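Local coordinates for malonyl CoA-acyl carrier protein transacylase (PDB 3IM9) that transfers the malonyl group from malonyl-CoA to holo-acyl carrier protein, supplying malonyl-ACP for fatty acid biosynthesis, at residues Leu41-Lys46 and Leu110-Ala115; Thr47-Ile52 and Ile118-Gly123; Glu54-Asp59 and Gln71-Thr76. All coordinates share one frame; numbering follows the deposited sequence.

Interaction 1 of 3, residues Leu41-Lys46 and Leu110-Ala115; sequences LTSAAK and LSFEDA
Phe112 directs the far edge of its ring at Ser43 and Ala44, and this edge makes the buried, close-packed half of the contact. Ala44 CB lies 4.0 Å from Phe112 CZ, while the backbone Ala44 N is 3.9 Å from Phe112 CE2. Ser43 OG reaches the same edge of the ring, 3.8 Å from Phe112 CD2; both polar atoms lie near the ring plane, so helix 35-47 meets an edge and not the face of the ring. With CG anti to the backbone N (chi1 173°), Phe112 extends across the gap between the helices, where Thr76 of helix 67-84 also packs against it.

The other half is the solvent side of the contact, where Glu113 is exposed and little area is buried. It rests on one close touch, Ser43 OG to the methylene Glu113 CG at 3.3 Å; the nearest atom of the carboxylate group, its carbon Glu113 CD, is 4.1 Å from Ser43 OG. No hydrogen bond joins the two segments.

The start of the second helix is fixed locally, because Asp114 N donates to Ser111 OG at 3.2 Å with an N-H...O angle of 157°. Ser111 is thus the N-cap, and the arrangement is packing of the capped first turn of helix 112-128, through its first residue Phe112, against the side of helix 35-47 within the acyl transferase domain.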
# COMPACT_ATOMS: atom_id res chain seq x y z
N LEU A 41 18.39 1.16 6.26
CA LEU A 41 18.06 0.19 7.34
C LEU A 41 18.54 0.67 8.70
O LEU A 41 17.86 0.52 9.69
CB LEU A 41 18.71 -1.17 6.92
CG LEU A 41 17.98 -1.76 5.74
CD1 LEU A 41 18.89 -2.80 5.05
CD2 LEU A 41 16.71 -2.58 6.19
N THR A 42 19.75 1.25 8.76
CA THR A 42 20.29 1.75 10.02
C THR A 42 19.56 3.02 10.44
O THR A 42 19.33 3.18 11.65
CB THR A 42 21.77 2.12 9.83
OG1 THR A 42 22.53 0.92 9.59
CG2 THR A 42 22.33 2.80 11.04
N SER A 43 19.05 3.79 9.48
CA SER A 43 18.23 4.96 9.89
C SER A 43 16.99 4.51 10.63
O SER A 43 16.63 5.04 11.64
CB SER A 43 17.87 5.81 8.69
OG SER A 43 17.07 6.94 9.05
N ALA A 44 16.33 3.50 10.07
CA ALA A 44 15.09 2.97 10.68
C ALA A 44 15.44 2.41 12.08
O ALA A 44 14.73 2.64 13.07
CB ALA A 44 14.53 1.85 9.80
N ALA A 45 16.53 1.65 12.16
CA ALA A 45 16.97 1.08 13.47
C ALA A 45 17.23 2.18 14.54
O ALA A 45 16.88 1.99 15.69
CB ALA A 45 18.19 0.21 13.31
N LYS A 46 17.88 3.28 14.09
CA LYS A 46 18.19 4.33 15.07
C LYS A 46 16.95 5.14 15.40
O LYS A 46 16.97 5.85 16.41
CB LYS A 46 19.23 5.29 14.48
CG LYS A 46 20.62 4.75 14.17
CD LYS A 46 20.88 3.64 15.01
CE LYS A 46 22.06 2.88 14.40
NZ LYS A 46 23.07 2.34 15.45
N LEU A 110 8.30 13.42 1.43
CA LEU A 110 8.71 13.22 2.78
C LEU A 110 10.13 12.61 2.73
O LEU A 110 10.41 11.83 1.83
CB LEU A 110 7.85 12.18 3.51
CG LEU A 110 6.42 12.64 3.82
CD1 LEU A 110 5.66 11.37 4.40
CD2 LEU A 110 6.33 13.81 4.86
N SER A 111 10.93 12.96 3.73
CA SER A 111 12.22 12.26 3.89
C SER A 111 11.93 10.84 4.48
O SER A 111 10.85 10.64 5.15
CB SER A 111 13.17 13.00 4.85
OG SER A 111 12.68 12.99 6.21
N PHE A 112 12.89 9.92 4.33
CA PHE A 112 12.64 8.59 4.86
C PHE A 112 12.44 8.67 6.38
O PHE A 112 11.58 7.99 6.93
CB PHE A 112 13.86 7.67 4.58
CG PHE A 112 13.71 6.35 5.25
CD1 PHE A 112 12.74 5.40 4.76
CD2 PHE A 112 14.40 6.10 6.44
CE1 PHE A 112 12.57 4.22 5.51
CE2 PHE A 112 14.24 4.90 7.13
CZ PHE A 112 13.24 3.95 6.65
N GLU A 113 13.25 9.43 7.15
CA GLU A 113 13.14 9.44 8.61
C GLU A 113 11.82 10.03 9.03
O GLU A 113 11.20 9.48 9.97
CB GLU A 113 14.21 10.44 9.24
CG GLU A 113 15.50 9.81 9.55
CD GLU A 113 16.52 10.86 10.07
OE1 GLU A 113 16.81 11.83 9.31
OE2 GLU A 113 16.98 10.66 11.22
N ASP A 114 11.31 11.04 8.31
CA ASP A 114 9.98 11.59 8.67
C ASP A 114 8.91 10.48 8.35
O ASP A 114 8.01 10.25 9.19
CB ASP A 114 9.60 12.84 7.83
CG ASP A 114 10.46 14.07 8.19
OD1 ASP A 114 11.27 14.00 9.10
OD2 ASP A 114 10.16 15.11 7.55
N ALA A 115 8.97 9.90 7.15
CA ALA A 115 7.95 8.87 6.74
C ALA A 115 7.96 7.65 7.62
O ALA A 115 6.90 7.10 7.94
CB ALA A 115 8.23 8.46 5.34

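Interaction 2 of 3, residues Thr47-Ile52 and Ile118-Gly123; sequences TLDFDI and IVRKRG
Arg120 reaches from helix 112-128 to the loop that joins helices 35-47 and 52-57, meeting Leu48 near its root and Asp49 and Phe50 together at its guanidinium. Arg120 CB touches Leu48 CD2 at 3.8 Å, and CG stays beside the same methyl, so the root of the chain is held by apolar contact. CG stands anti to the backbone N, which sends the chain out from the helix; a bend at chi2 then turns the rest along the loop.

At NE the surroundings become polar. Arg120 NE donates to a water 3.0 Å away that lies near the guanidinium plane, and the water in turn makes a weak bond to Asp49 OD2. CZ is met from above: Phe50 CD1 sits 3.5 Å from Arg120 CZ, over the centre of one face of the guanidinium. The phenyl and guanidinium planes are 24° apart, short of a parallel stack.

One branch of the tip, Arg120 NH2, forms a salt bridge of 2.9 Å to Asp49 OD1, using the syn lone pair of that oxygen. The bond is bent (141° at the hydrogen), and OD1 lies 26° out of the guanidinium plane, the carboxylate standing almost perpendicular to it. The other branch, NH1, passes by Phe50 CE1 and bonds to Glu68 O and Asn69 OD1. Bonds from all three nitrogens, together with the ring over one face, restrict rotation of the group.

Two residues further along, Arg122 belongs to the calcium site, but the side chain of Arg120 is about 13 Å from the calcium ion. The arrangement is a surface salt bridge with a water-mediated second link, tying an interhelical loop to a neighbouring helix of the acyl transferase domain.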
# COMPACT_ATOMS: atom_id res chain seq x y z
N THR A 47 15.91 5.15 14.55
CA THR A 47 14.76 6.01 14.79
C THR A 47 13.70 5.38 15.61
O THR A 47 13.07 6.01 16.48
CB THR A 47 14.17 6.38 13.42
OG1 THR A 47 15.10 7.23 12.70
CG2 THR A 47 12.84 7.03 13.53
N LEU A 48 13.41 4.09 15.35
CA LEU A 48 12.28 3.45 15.98
C LEU A 48 12.51 2.91 17.40
O LEU A 48 13.66 2.46 17.72
CB LEU A 48 11.80 2.31 15.04
CG LEU A 48 11.29 2.85 13.68
CD1 LEU A 48 11.15 1.81 12.69
CD2 LEU A 48 9.91 3.57 13.84
N ASP A 49 11.43 2.85 18.16
CA ASP A 49 11.46 2.43 19.56
C ASP A 49 11.30 0.90 19.73
O ASP A 49 11.06 0.43 20.84
CB ASP A 49 10.36 3.21 20.37
CG ASP A 49 8.94 2.84 20.01
OD1 ASP A 49 8.67 1.99 19.14
OD2 ASP A 49 8.02 3.51 20.61
N PHE A 50 11.38 0.11 18.64
CA PHE A 50 11.47 -1.32 18.81
C PHE A 50 12.56 -1.80 17.84
O PHE A 50 13.07 -0.98 17.01
CB PHE A 50 10.12 -2.00 18.48
CG PHE A 50 9.75 -1.96 16.97
CD1 PHE A 50 9.30 -0.76 16.37
CD2 PHE A 50 9.71 -3.15 16.20
CE1 PHE A 50 8.93 -0.72 15.01
CE2 PHE A 50 9.40 -3.11 14.88
CZ PHE A 50 8.95 -1.86 14.27
N ASP A 51 12.92 -3.10 17.94
CA ASP A 51 14.01 -3.63 17.13
C ASP A 51 13.45 -3.99 15.77
O ASP A 51 13.07 -5.16 15.46
CB ASP A 51 14.66 -4.83 17.80
CG ASP A 51 15.95 -5.20 17.16
OD1 ASP A 51 16.20 -4.88 15.98
OD2 ASP A 51 16.75 -5.89 17.86
N ILE A 52 13.38 -2.97 14.93
CA ILE A 52 12.78 -3.16 13.57
C ILE A 52 13.55 -4.16 12.73
O ILE A 52 12.98 -4.99 12.03
CB ILE A 52 12.65 -1.78 12.80
CG1 ILE A 52 12.00 -1.99 11.42
CG2 ILE A 52 14.03 -1.05 12.85
CD1 ILE A 52 10.59 -2.38 11.49
N ILE A 118 6.11 8.62 10.64
CA ILE A 118 4.70 8.81 10.32
C ILE A 118 3.96 7.43 10.19
O ILE A 118 2.85 7.25 10.72
CB ILE A 118 4.54 9.61 9.01
CG1 ILE A 118 4.86 11.06 9.45
CG2 ILE A 118 3.10 9.51 8.47
CD1 ILE A 118 5.09 11.94 8.23
N VAL A 119 4.61 6.47 9.50
CA VAL A 119 3.87 5.22 9.29
C VAL A 119 3.91 4.36 10.54
O VAL A 119 2.95 3.54 10.78
CB VAL A 119 4.39 4.41 8.07
CG1 VAL A 119 4.22 5.22 6.80
CG2 VAL A 119 5.81 3.81 8.24
N ARG A 120 4.92 4.50 11.43
CA ARG A 120 4.81 3.85 12.70
C ARG A 120 3.59 4.39 13.48
O ARG A 120 2.84 3.57 14.06
CB ARG A 120 6.17 4.09 13.50
CG ARG A 120 6.10 3.70 15.00
CD ARG A 120 5.91 2.22 15.13
NE ARG A 120 6.27 1.81 16.52
CZ ARG A 120 6.15 0.58 16.96
NH1 ARG A 120 5.64 -0.39 16.17
NH2 ARG A 120 6.55 0.26 18.24
N LYS A 121 3.39 5.73 13.53
CA LYS A 121 2.21 6.21 14.20
C LYS A 121 0.91 5.77 13.48
O LYS A 121 -0.00 5.40 14.18
CB LYS A 121 2.27 7.79 14.20
CG LYS A 121 1.07 8.46 14.97
CD LYS A 121 1.04 8.19 16.42
CE LYS A 121 2.06 9.03 17.14
NZ LYS A 121 1.83 9.04 18.67
N ARG A 122 0.91 5.78 12.16
CA ARG A 122 -0.29 5.33 11.38
C ARG A 122 -0.66 3.89 11.79
O ARG A 122 -1.80 3.61 12.12
CB ARG A 122 0.09 5.32 9.90
CG ARG A 122 -1.08 5.06 8.98
CD ARG A 122 -0.63 5.20 7.54
NE ARG A 122 -1.66 4.92 6.56
CZ ARG A 122 -1.89 3.72 6.05
NH1 ARG A 122 -1.19 2.66 6.43
NH2 ARG A 122 -2.78 3.57 5.10
N GLY A 123 0.36 3.01 11.88
CA GLY A 123 0.14 1.61 12.26
C GLY A 123 -0.37 1.49 13.69
O GLY A 123 -1.28 0.67 13.99
O HOH W 1 6.73 4.21 18.24

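Interaction 3 of 3, residues Glu54-Asp59 and Gln71-Thr76; sequences ETMFTD and QPALLT
Met56 carries the apolar part of this buried contact, which joins the short helix 52-57 to helix 67-84. Its CG rests on the methyl of Ala73, with Met56 CG and Ala73 CB 3.7 Å apart. The backbones come near at the same point, Met56 CA and Ala73 CA being 6.3 Å apart, a separation that the small alanine side chain permits. Met56 CG is anti to its own carbonyl carbon (chi1 -70°), and the chain runs on extended through chi2, which together bring Met56 SD to 4.2 Å from Thr76 CG2, one turn beyond Ala73.

Contact between an apolar group and a polar atom occurs at the end of the same side chain. Here chi3 (70°) bends the methyl to the backbone of helix 67-84, where Met56 CE lies 3.6 Å from Ala73 O.

Hydrogen bonds run within each segment, and none crosses between them. In helix 67-84, Thr76 OG1 donates to Pro72 O at 2.7 Å, with a C=O...O angle of 147°. Thr76 N also bonds to Pro72 O, and the two donors approach from opposite faces of the carbonyl plane. The buried hydroxyl is thus satisfied inside its own helix, while its methyl is turned to Met56. At the end of helix 52-57, Glu54 O accepts from both Thr58 N and Asp59 N. The Glu54 side chain closes this turn as well: Thr58 OG1 donates to Glu54 OE2 at 2.8 Å, from above the carboxylate plane.

Leu41 of helix 35-47 packs on both Met56 and Thr76. The arrangement is characteristic of close helix-helix packing over an alanine, here helix 52-57 on helix 67-84 with helix 35-47 beside both, within the acyl transferase domain.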
# COMPACT_ATOMS: atom_id res chain seq x y z
N GLU A 54 15.43 -6.75 13.75
CA GLU A 54 15.19 -8.13 14.24
C GLU A 54 13.81 -8.58 13.77
O GLU A 54 13.63 -9.66 13.24
CB GLU A 54 15.27 -8.13 15.75
CG GLU A 54 15.16 -9.63 16.28
CD GLU A 54 13.82 -10.29 16.20
OE1 GLU A 54 12.81 -9.61 16.43
OE2 GLU A 54 13.83 -11.51 15.94
N THR A 55 12.88 -7.61 13.82
CA THR A 55 11.48 -7.94 13.47
C THR A 55 11.38 -8.29 11.99
O THR A 55 10.68 -9.27 11.61
CB THR A 55 10.55 -6.81 13.85
OG1 THR A 55 10.63 -6.61 15.26
CG2 THR A 55 9.04 -7.19 13.55
N MET A 56 12.14 -7.57 11.14
CA MET A 56 12.18 -7.85 9.71
C MET A 56 12.91 -9.20 9.39
O MET A 56 12.49 -10.01 8.54
CB MET A 56 12.89 -6.73 8.93
CG MET A 56 11.98 -5.46 8.95
SD MET A 56 12.86 -4.03 8.35
CE MET A 56 13.03 -4.42 6.58
N PHE A 57 14.06 -9.41 10.02
CA PHE A 57 14.93 -10.49 9.58
C PHE A 57 14.66 -11.84 10.23
O PHE A 57 14.88 -12.83 9.48
CB PHE A 57 16.43 -10.15 9.89
CG PHE A 57 16.95 -8.86 9.25
CD1 PHE A 57 16.34 -8.19 8.16
CD2 PHE A 57 18.18 -8.32 9.78
CE1 PHE A 57 16.87 -6.97 7.62
CE2 PHE A 57 18.68 -7.15 9.21
CZ PHE A 57 18.08 -6.48 8.14
N THR A 58 14.30 -11.90 11.50
CA THR A 58 14.12 -13.18 12.16
C THR A 58 12.76 -13.24 12.92
O THR A 58 12.23 -14.35 13.10
CB THR A 58 15.27 -13.49 13.13
OG1 THR A 58 15.58 -12.37 13.93
CG2 THR A 58 16.54 -13.71 12.32
N ASP A 59 12.20 -12.10 13.36
CA ASP A 59 10.90 -11.98 14.03
C ASP A 59 10.69 -13.05 15.11
O ASP A 59 9.71 -13.80 15.08
CB ASP A 59 9.79 -12.04 13.04
CG ASP A 59 8.49 -11.53 13.64
OD1 ASP A 59 7.42 -11.87 13.05
OD2 ASP A 59 8.54 -10.79 14.64
N GLN A 71 4.06 -1.83 9.00
CA GLN A 71 4.12 -0.59 8.18
C GLN A 71 5.55 -0.00 8.08
O GLN A 71 6.03 0.22 6.97
CB GLN A 71 3.10 0.44 8.64
CG GLN A 71 1.65 -0.05 8.35
CD GLN A 71 0.61 1.00 8.58
OE1 GLN A 71 0.81 2.19 8.28
NE2 GLN A 71 -0.56 0.58 9.16
N PRO A 72 6.22 0.26 9.20
CA PRO A 72 7.60 0.76 9.07
C PRO A 72 8.50 -0.30 8.48
O PRO A 72 9.44 0.08 7.75
CB PRO A 72 8.04 1.07 10.55
CG PRO A 72 7.02 0.33 11.41
CD PRO A 72 5.73 0.34 10.59
N ALA A 73 8.21 -1.60 8.67
CA ALA A 73 9.07 -2.61 8.02
C ALA A 73 8.99 -2.57 6.50
O ALA A 73 10.01 -2.61 5.81
CB ALA A 73 8.56 -4.00 8.52
N LEU A 74 7.81 -2.41 5.94
CA LEU A 74 7.63 -2.35 4.50
C LEU A 74 8.22 -1.06 3.96
O LEU A 74 8.85 -1.12 2.90
CB LEU A 74 6.12 -2.41 4.18
CG LEU A 74 5.48 -3.80 4.32
CD1 LEU A 74 3.94 -3.68 4.48
CD2 LEU A 74 5.82 -4.69 3.13
N LEU A 75 7.92 0.08 4.61
CA LEU A 75 8.55 1.33 4.15
C LEU A 75 10.07 1.21 4.11
O LEU A 75 10.69 1.69 3.14
CB LEU A 75 8.09 2.49 5.07
CG LEU A 75 8.60 3.84 4.56
CD1 LEU A 75 7.62 4.41 3.56
CD2 LEU A 75 8.66 4.78 5.76
N THR A 76 10.62 0.61 5.18
CA THR A 76 12.07 0.51 5.28
C THR A 76 12.61 -0.38 4.17
O THR A 76 13.61 -0.02 3.48
CB THR A 76 12.43 -0.08 6.61
OG1 THR A 76 12.03 0.91 7.59
CG2 THR A 76 13.96 -0.28 6.74

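From the N terminus, helix 35-47 comes first and carries residues 41-46; residues 47-52, the end of that helix and the turn into helix 52-57, follow. Interaction 3 closes the shortest loop, with 11 residues between its segments, when the chain returns in helix 67-84. Interactions 1 and 2 close longer loops, of 63 and 65 residues, and both end on helix 112-128. Their segments alternate along the chain, so these two loops cross, and each encloses interaction 3. Thr76 packs on Phe112 and Ala44, joining interactions 1 and 3, while Gln71 OE1 lies 2.8 Å from Arg122 NH1, a probable hydrogen bond between interactions 3 and 2. Helix 67-84 thus links all three.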